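Local atomic coordinates of ribonuclease P protein component 3 (Thermococcus kodakarensis KOD1, PDB entry 3WYZ), a protein that is probably a protein subunit of ribonuclease P, the RNA-protein complex that matures tRNAs by cleaving off their 5'-leader sequences. Residues V14-R19 with L88-G93. Sequence-based numbering, arbitrary orientation.
With GOL (glycerol), chain B.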
loop_
_atom_site.group_PDB
_atom_site.type_symbol
_atom_site.label_atom_id
_atom_site.label_comp_id
_atom_site.label_asym_id
_atom_site.label_seq_id
_atom_site.Cartn_x
_atom_site.Cartn_y
_atom_site.Cartn_z
ATOM N N VAL A 14 12.132 -1.334 4.115
ATOM C CA VAL A 14 11.059 -2.336 4.131
ATOM C C VAL A 14 10.199 -2.223 2.868
ATOM O O VAL A 14 9.772 -1.137 2.503
ATOM C CB VAL A 14 10.153 -2.168 5.358
ATOM C CG1 VAL A 14 8.981 -3.148 5.311
ATOM C CG2 VAL A 14 10.960 -2.344 6.642
ATOM N N GLU A 15 9.957 -3.350 2.206
ATOM C CA GLU A 15 9.067 -3.386 1.043
ATOM C C GLU A 15 7.712 -3.922 1.495
ATOM O O GLU A 15 7.595 -5.084 1.854
ATOM C CB GLU A 15 9.679 -4.253 -0.061
ATOM C CG GLU A 15 8.794 -4.527 -1.273
ATOM C CD GLU A 15 8.080 -3.299 -1.814
ATOM O OE1 GLU A 15 7.002 -2.973 -1.292
ATOM O OE2 GLU A 15 8.579 -2.682 -2.783
ATOM N N MET A 16 6.705 -3.050 1.476
ATOM C CA MET A 16 5.395 -3.330 2.060
ATOM C C MET A 16 4.438 -4.097 1.160
ATOM O O MET A 16 3.446 -4.627 1.645
ATOM C CB MET A 16 4.711 -2.024 2.470
ATOM C CG MET A 16 5.359 -1.311 3.638
ATOM S SD MET A 16 5.304 -2.285 5.143
ATOM C CE MET A 16 3.595 -2.062 5.648
ATOM N N ASP A 17 4.722 -4.168 -0.134
ATOM C CA ASP A 17 3.768 -4.735 -1.076
ATOM C C ASP A 17 4.453 -5.309 -2.319
ATOM O O ASP A 17 4.817 -4.580 -3.232
ATOM C CB ASP A 17 2.755 -3.643 -1.448
ATOM C CG ASP A 17 1.609 -4.143 -2.301
ATOM O OD1 ASP A 17 1.408 -5.370 -2.386
ATOM O OD2 ASP A 17 0.902 -3.278 -2.873
ATOM N N VAL A 18 4.654 -6.625 -2.314
ATOM C CA VAL A 18 5.053 -7.379 -3.504
ATOM C C VAL A 18 4.112 -8.572 -3.640
ATOM O O VAL A 18 3.736 -9.192 -2.647
ATOM C CB VAL A 18 6.524 -7.850 -3.446
ATOM C CG1 VAL A 18 7.465 -6.666 -3.529
ATOM C CG2 VAL A 18 6.813 -8.635 -2.187
ATOM N N ARG A 19 3.734 -8.895 -4.873
ATOM C CA ARG A 19 2.636 -9.832 -5.121
ATOM C C ARG A 19 3.023 -11.071 -5.933
ATOM O O ARG A 19 2.150 -11.844 -6.321
ATOM C CB ARG A 19 1.500 -9.086 -5.818
ATOM C CG ARG A 19 0.928 -7.951 -4.988
ATOM C CD ARG A 19 0.253 -6.892 -5.840
ATOM N NE ARG A 19 -0.131 -5.731 -5.044
ATOM C CZ ARG A 19 -0.846 -4.707 -5.500
ATOM N NH1 ARG A 19 -1.277 -4.687 -6.758
ATOM N NH2 ARG A 19 -1.140 -3.697 -4.688
ATOM N N LEU A 88 -1.820 -8.204 7.361
ATOM C CA LEU A 88 -2.106 -6.795 7.150
ATOM C C LEU A 88 -3.265 -6.706 6.180
ATOM O O LEU A 88 -3.326 -7.453 5.205
ATOM C CB LEU A 88 -0.909 -6.053 6.560
ATOM C CG LEU A 88 0.367 -6.047 7.387
ATOM C CD1 LEU A 88 1.470 -5.324 6.641
ATOM C CD2 LEU A 88 0.165 -5.442 8.769
ATOM N N LEU A 89 -4.186 -5.786 6.446
ATOM C CA LEU A 89 -5.316 -5.573 5.565
ATOM C C LEU A 89 -5.068 -4.330 4.719
ATOM O O LEU A 89 -5.108 -3.210 5.225
ATOM C CB LEU A 89 -6.609 -5.443 6.376
ATOM C CG LEU A 89 -7.927 -5.475 5.589
ATOM C CD1 LEU A 89 -8.070 -6.776 4.821
ATOM C CD2 LEU A 89 -9.117 -5.282 6.525
ATOM N N TYR A 90 -4.783 -4.541 3.439
ATOM C CA TYR A 90 -4.711 -3.454 2.470
ATOM C C TYR A 90 -6.020 -3.367 1.699
ATOM O O TYR A 90 -6.747 -4.351 1.582
ATOM C CB TYR A 90 -3.580 -3.670 1.465
ATOM C CG TYR A 90 -2.176 -3.715 2.024
ATOM C CD1 TYR A 90 -1.853 -3.141 3.256
ATOM C CD2 TYR A 90 -1.154 -4.291 1.284
ATOM C CE1 TYR A 90 -0.560 -3.179 3.744
ATOM C CE2 TYR A 90 0.137 -4.324 1.759
ATOM C CZ TYR A 90 0.431 -3.772 2.989
ATOM O OH TYR A 90 1.724 -3.817 3.449
ATOM N N VAL A 91 -6.308 -2.178 1.173
ATOM C CA VAL A 91 -7.443 -1.970 0.283
ATOM C C VAL A 91 -6.968 -1.214 -0.950
ATOM O O VAL A 91 -6.264 -0.216 -0.840
ATOM C CB VAL A 91 -8.582 -1.192 0.971
ATOM C CG1 VAL A 91 -9.711 -0.890 -0.014
ATOM C CG2 VAL A 91 -9.116 -1.970 2.158
ATOM N N GLN A 92 -7.357 -1.711 -2.120
ATOM C CA GLN A 92 -7.070 -1.061 -3.387
ATOM C C GLN A 92 -7.926 0.196 -3.517
ATOM O O GLN A 92 -9.155 0.124 -3.443
ATOM C CB GLN A 92 -7.381 -2.019 -4.539
ATOM C CG GLN A 92 -7.115 -1.485 -5.940
ATOM C CD GLN A 92 -5.709 -1.779 -6.418
ATOM O OE1 GLN A 92 -4.752 -1.146 -5.974
ATOM N NE2 GLN A 92 -5.573 -2.743 -7.325
ATOM N N GLY A 93 -7.266 1.339 -3.709
ATOM C CA GLY A 93 -7.948 2.604 -3.925
ATOM C C GLY A 93 -8.454 2.745 -5.348
ATOM O O GLY A 93 -8.128 1.933 -6.205
HETATM C C1 GOL B . -2.522 -2.047 -8.746
HETATM O O1 GOL B . -2.925 -2.776 -7.581
HETATM C C2 GOL B . -1.574 -0.919 -8.344
HETATM O O2 GOL B . -0.406 -1.473 -7.729
HETATM C C3 GOL B . -2.265 0.024 -7.370
HETATM O O3 GOL B . -2.374 -0.632 -6.107
#
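Tyr90 reaches across the interior of the TIM barrel-like fold to the backbone of Met16. Strands 14-18 and 88-92 are not sheet neighbours. Strands 33-41 and 65-70 lie between them in the parallel order, and the two axes are 10.2 Å apart at closest approach. No backbone-to-backbone bond joins these two segments; side chains bridge the gap, and Tyr90 binds a backbone oxygen. Tyr90 OH donates to Met16 O at 2.6 Å. The carbonyl oxygen lies at the edge of the ring, in its plane, and the donor is tilted 30° from the carbonyl plane. This is the tightly packed, buried part. Met16 bends at chi2 and chi3, which brings its methyl CE to 3.4 Å from Tyr90 OH. The same CE packs on Leu88 CD1 at 4.0 Å, and the two side chains cross at about a right angle. Pro213 and Val217 of helix 211-217 also touch Met16. Asp17 CB approaches Tyr90 CE2 obliquely, at 4.2 Å.

The contact is looser towards the ends of the strands, where Arg19 and Gln92 are partly exposed. They do not touch directly; a glycerol, probably from the crystallisation liquor, bridges them. Arg19 NH1 and Gln92 NE2 both donate to its O1. Arg19 also grips Asp17 side-on in a salt bridge, with NE to OD1 and NH2 to OD2. Thr37 and Ser178 bind the same carboxylate, and Glu180 forms a salt bridge with Arg19 NH1. Replacing Arg19 by alanine is likely to leave the buried Asp17 carboxylate and Glu180 without their positive partner. Asp17 CG lies anti to the backbone N (chi1 -173°), turning the carboxylate to meet the guanidinium. Its OD2 uses the syn lone pair to accept from Arg19 NH2 at 2.8 Å.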